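Local coordinates for phosphatidylglycerophosphatase and protein-tyrosine phosphatase 1 (Mus musculus, PDB 3RGO), which dephosphorylates phosphatidylglycerophosphate to phosphatidylglycerol, an intermediate on the route to the mitochondrial phospholipid cardiolipin, at residues W1-I5 against A13-M19; V107-L111 against A122-I126. All blocks are in the same frame, centred on the assembly; numbering follows the deposited sequence.

Contact 1 of 2, residues W1-I5 against A13-M19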
# COMPACT_ATOMS: atom_id res chain seq x y z
N TRP A 1 -12.93 -8.51 1.33
CA TRP A 1 -12.83 -7.06 1.17
C TRP A 1 -11.36 -6.65 1.21
O TRP A 1 -10.93 -5.75 0.49
CB TRP A 1 -13.59 -6.32 2.28
CG TRP A 1 -13.79 -4.86 1.99
CD1 TRP A 1 -12.91 -3.84 2.24
CD2 TRP A 1 -14.95 -4.25 1.40
NE1 TRP A 1 -13.44 -2.64 1.83
CE2 TRP A 1 -14.69 -2.86 1.31
CE3 TRP A 1 -16.17 -4.74 0.93
CZ2 TRP A 1 -15.63 -1.97 0.78
CZ3 TRP A 1 -17.09 -3.85 0.40
CH2 TRP A 1 -16.82 -2.48 0.34
N TYR A 2 -10.61 -7.32 2.07
CA TYR A 2 -9.19 -7.08 2.19
C TYR A 2 -8.51 -8.35 2.64
O TYR A 2 -9.16 -9.26 3.17
CB TYR A 2 -8.92 -5.95 3.18
CG TYR A 2 -9.31 -6.28 4.60
CD1 TYR A 2 -8.39 -6.86 5.48
CD2 TYR A 2 -10.59 -6.02 5.08
CE1 TYR A 2 -8.74 -7.18 6.78
CE2 TYR A 2 -10.95 -6.33 6.38
CZ TYR A 2 -10.03 -6.91 7.22
OH TYR A 2 -10.39 -7.21 8.52
N HIS A 3 -7.20 -8.42 2.43
CA HIS A 3 -6.39 -9.56 2.83
C HIS A 3 -5.14 -9.09 3.57
O HIS A 3 -4.53 -8.08 3.19
CB HIS A 3 -5.96 -10.38 1.61
CG HIS A 3 -7.08 -11.08 0.91
ND1 HIS A 3 -7.82 -10.48 -0.09
CD2 HIS A 3 -7.59 -12.32 1.06
CE1 HIS A 3 -8.73 -11.33 -0.53
NE2 HIS A 3 -8.61 -12.46 0.15
N ARG A 4 -4.75 -9.81 4.61
CA ARG A 4 -3.48 -9.54 5.26
C ARG A 4 -2.34 -10.07 4.40
O ARG A 4 -2.38 -11.21 3.92
CB ARG A 4 -3.43 -10.17 6.66
CG ARG A 4 -2.05 -10.09 7.30
CD ARG A 4 -2.09 -10.44 8.78
NE ARG A 4 -2.94 -9.53 9.54
CZ ARG A 4 -2.55 -8.33 9.98
NH1 ARG A 4 -1.33 -7.89 9.73
NH2 ARG A 4 -3.40 -7.57 10.68
N ILE A 5 -1.33 -9.23 4.18
CA ILE A 5 -0.17 -9.61 3.37
C ILE A 5 0.93 -10.18 4.26
O ILE A 5 1.52 -11.23 3.96
CB ILE A 5 0.37 -8.42 2.56
CG1 ILE A 5 -0.72 -7.85 1.65
CG2 ILE A 5 1.59 -8.83 1.75
CD1 ILE A 5 -1.25 -8.84 0.62
N ALA A 13 -9.95 -3.25 -0.65
CA ALA A 13 -10.75 -2.20 -1.27
C ALA A 13 -10.85 -1.01 -0.33
O ALA A 13 -10.50 -1.11 0.85
CB ALA A 13 -12.13 -2.73 -1.63
N LEU A 14 -11.32 0.12 -0.85
CA LEU A 14 -11.46 1.33 -0.03
C LEU A 14 -12.19 1.00 1.27
O LEU A 14 -13.19 0.28 1.27
CB LEU A 14 -12.21 2.43 -0.80
CG LEU A 14 -13.70 2.22 -1.05
CD1 LEU A 14 -14.36 3.51 -1.53
CD2 LEU A 14 -13.92 1.10 -2.06
N PRO A 15 -11.67 1.53 2.39
CA PRO A 15 -12.21 1.24 3.72
C PRO A 15 -13.45 2.07 3.98
O PRO A 15 -13.40 3.30 3.89
CB PRO A 15 -11.08 1.72 4.66
CG PRO A 15 -9.93 2.09 3.77
CD PRO A 15 -10.51 2.42 2.44
N LEU A 16 -14.55 1.41 4.31
CA LEU A 16 -15.78 2.09 4.67
C LEU A 16 -15.68 2.67 6.07
O LEU A 16 -15.01 2.11 6.94
CB LEU A 16 -16.96 1.11 4.61
CG LEU A 16 -17.58 0.77 3.26
CD1 LEU A 16 -16.60 0.97 2.12
CD2 LEU A 16 -18.11 -0.66 3.28
N LYS A 17 -16.36 3.79 6.30
CA LYS A 17 -16.44 4.39 7.63
C LYS A 17 -16.71 3.33 8.70
O LYS A 17 -16.08 3.34 9.76
CB LYS A 17 -17.56 5.43 7.66
CG LYS A 17 -17.39 6.58 6.69
CD LYS A 17 -16.75 7.78 7.36
CE LYS A 17 -17.23 9.07 6.72
NZ LYS A 17 -18.71 9.16 6.77
N ASN A 18 -17.65 2.43 8.41
CA ASN A 18 -18.12 1.45 9.38
C ASN A 18 -17.09 0.38 9.75
O ASN A 18 -17.23 -0.29 10.77
CB ASN A 18 -19.40 0.78 8.87
CG ASN A 18 -19.11 -0.35 7.90
OD1 ASN A 18 -18.98 -0.13 6.69
ND2 ASN A 18 -19.01 -1.57 8.42
N MET A 19 -16.07 0.22 8.91
CA MET A 19 -15.06 -0.82 9.11
C MET A 19 -13.98 -0.37 10.08
O MET A 19 -13.22 -1.19 10.61
CB MET A 19 -14.43 -1.21 7.78
CG MET A 19 -15.43 -1.71 6.75
SD MET A 19 -14.68 -1.90 5.12
CE MET A 19 -13.32 -2.99 5.51
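Trp1 lays its indole across the loop 13-19 and makes most of the contact from its side; the residue as a whole buries 132 Å² of the 288 Å² summed over both segments. From CB the side chain runs with CG anti to the backbone N (chi1 -166°), which carries the ring toward the loop although the CB bond itself does not aim there. Trp1 CD1 comes first, 3.4 Å from Met19 CE. Trp1 NE1 is next and donates to Leu14 O at 3.0 Å; the acceptor sits almost in the indole plane, but the N-H...O angle is 142° and the donor stands well above the carbonyl plane, so this bond is bent. Trp1 CE2 lies over Ala13 CB, whose methyl makes a CH-pi contact 4.0 Å from the centroid of the five-membered ring of Trp1. On the opposite face Met19 SD stands 3.9 Å from the same Trp1 centroid, a Met-aromatic contact, so that Ala13 CB and Met19 SD hold the five-membered ring between them. The bend at chi3 (56°) turns Met19 CE back toward CD1 of Trp1. Farthest out, Trp1 CZ2 meets Leu16 CD1 at 3.4 Å and Trp1 CH2 meets Leu16 CD2 at 3.7 Å. An alanine in place of Leu16 would remove both methyls and is likely to leave CZ2 and CH2 of Trp1 without their apolar packing partner in the loop. In the backbone, Ala13 N donates to Trp1 O at 2.9 Å, a nearly straight bond. The contact thus ties the start of edge strand 2-4 to the loop that leads from its antiparallel partner, strand 9-12, to helix 20-26, while Trp1 and Pro15 both also touch Tyr93 on strand 91-95.

Contact 2 of 2, residues V107-L111 against A122-I126; sequences VAAYL and AIEAI
Ile126 reaches across to helix 102-115 and touches three of its residues. Its CD1 lies 3.7 Å from Val107 CG1 and 3.6 Å from the backbone N of Ala108, while its CG1 is 3.6 Å from Leu111 CD1. This placement follows from chi1 of -65°, with CG1 of Ile126 anti to its carbonyl carbon, and from an extended chi2, which together push the ethyl branch out between Val107 and Leu111, residues one helical turn apart. One turn earlier on the second helix, the methyl of Ala122 fits against the other helix near Ala108 and Leu111: its CB is 3.7 Å from Ala108 O and 3.9 Å from Leu111 CB. With alanines at both positions, the CA atoms of Ala108 and Ala122 come within 5.4 Å. Ile123 only brushes the interface, its CG1 being 4.3 Å from Ala108 CB. The side chains meet by apolar packing, with Ala122 and Ile126 also resting on backbone atoms of Ala108, and 233 Å² is buried in all. The short helical segments pass 9.1 Å apart at an angle of 119°, so they run more nearly antiparallel than parallel but are strongly splayed. Outward from this shell, Leu11 of strand 9-12 touches both Val107 and Ile126, closing the sheet side, whereas helix 137-154 covers another part through Leu143 on Ala108 and Leu140 on Ile123. Helix 102-115 follows the CX5R phosphate-binding loop characteristic of protein-tyrosine and dual specificity phosphatases, which begins at Cys96, predicted to form the phosphocysteine intermediate, and helix 119-129 packs on it.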
# COMPACT_ATOMS: atom_id res chain seq x y z
N VAL A 107 1.94 -2.24 -2.55
CA VAL A 107 2.32 -3.37 -1.71
C VAL A 107 3.48 -4.14 -2.32
O VAL A 107 4.36 -4.61 -1.61
CB VAL A 107 1.12 -4.31 -1.42
CG1 VAL A 107 1.58 -5.56 -0.68
CG2 VAL A 107 0.03 -3.59 -0.61
N ALA A 108 3.49 -4.25 -3.65
CA ALA A 108 4.60 -4.89 -4.36
C ALA A 108 5.92 -4.20 -4.05
O ALA A 108 6.93 -4.86 -3.82
CB ALA A 108 4.34 -4.89 -5.88
N ALA A 109 5.92 -2.87 -4.04
CA ALA A 109 7.14 -2.13 -3.78
C ALA A 109 7.63 -2.40 -2.36
O ALA A 109 8.82 -2.63 -2.14
CB ALA A 109 6.92 -0.64 -3.99
N TYR A 110 6.71 -2.38 -1.40
CA TYR A 110 7.00 -2.74 -0.02
C TYR A 110 7.70 -4.10 0.07
O TYR A 110 8.76 -4.21 0.69
CB TYR A 110 5.70 -2.75 0.80
CG TYR A 110 5.77 -3.49 2.11
CD1 TYR A 110 6.33 -2.90 3.24
CD2 TYR A 110 5.27 -4.79 2.23
CE1 TYR A 110 6.39 -3.58 4.45
CE2 TYR A 110 5.33 -5.47 3.42
CZ TYR A 110 5.89 -4.87 4.53
OH TYR A 110 5.95 -5.55 5.72
N LEU A 111 7.11 -5.12 -0.54
CA LEU A 111 7.68 -6.47 -0.50
C LEU A 111 9.05 -6.54 -1.18
O LEU A 111 9.96 -7.24 -0.71
CB LEU A 111 6.72 -7.47 -1.13
CG LEU A 111 5.41 -7.69 -0.37
CD1 LEU A 111 4.46 -8.57 -1.18
CD2 LEU A 111 5.66 -8.29 1.01
N ALA A 122 7.34 -10.65 -5.81
CA ALA A 122 6.43 -9.89 -4.96
C ALA A 122 4.99 -9.98 -5.47
O ALA A 122 4.06 -10.23 -4.70
CB ALA A 122 6.86 -8.44 -4.91
N ILE A 123 4.81 -9.76 -6.76
CA ILE A 123 3.48 -9.77 -7.36
C ILE A 123 2.83 -11.15 -7.22
O ILE A 123 1.67 -11.26 -6.81
CB ILE A 123 3.53 -9.34 -8.84
CG1 ILE A 123 3.95 -7.87 -8.94
CG2 ILE A 123 2.19 -9.55 -9.52
CD1 ILE A 123 4.30 -7.41 -10.34
N GLU A 124 3.58 -12.19 -7.53
CA GLU A 124 3.08 -13.56 -7.41
C GLU A 124 2.71 -13.89 -5.96
O GLU A 124 1.76 -14.63 -5.71
CB GLU A 124 4.10 -14.55 -7.98
CG GLU A 124 4.20 -14.47 -9.51
CD GLU A 124 5.43 -15.16 -10.06
OE1 GLU A 124 5.30 -16.30 -10.57
OE2 GLU A 124 6.53 -14.57 -9.99
N ALA A 125 3.46 -13.34 -5.01
CA ALA A 125 3.15 -13.54 -3.59
C ALA A 125 1.83 -12.89 -3.23
O ALA A 125 1.02 -13.46 -2.48
CB ALA A 125 4.27 -12.98 -2.72
N ILE A 126 1.61 -11.69 -3.74
CA ILE A 126 0.36 -10.99 -3.48
C ILE A 126 -0.80 -11.73 -4.14
O ILE A 126 -1.87 -11.88 -3.54
CB ILE A 126 0.43 -9.53 -4.00
CG1 ILE A 126 1.47 -8.74 -3.21
CG2 ILE A 126 -0.94 -8.86 -3.91
CD1 ILE A 126 1.91 -7.45 -3.89

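In the fold
Contact 1 and contact 2 lie one after the other along the chain, with centres about 18 Å apart. They nevertheless touch at one end through Ile5: Ile5 CG1 is 4.0 Å from Val107 CG1 and Ile5 CG2 is 4.1 Å from Leu111 CD1. The far end of segment 1-5 thereby packs on helix 102-115, while Trp1 at its start engages the loop 13-19. Both contacts lie near the predicted nucleophile Cys96, whose side chain is about 7 Å from that of Leu14 in contact 1 and about 10 Å from that of Val107 in contact 2. Contact 1 is a surface contact; contact 2 is buried.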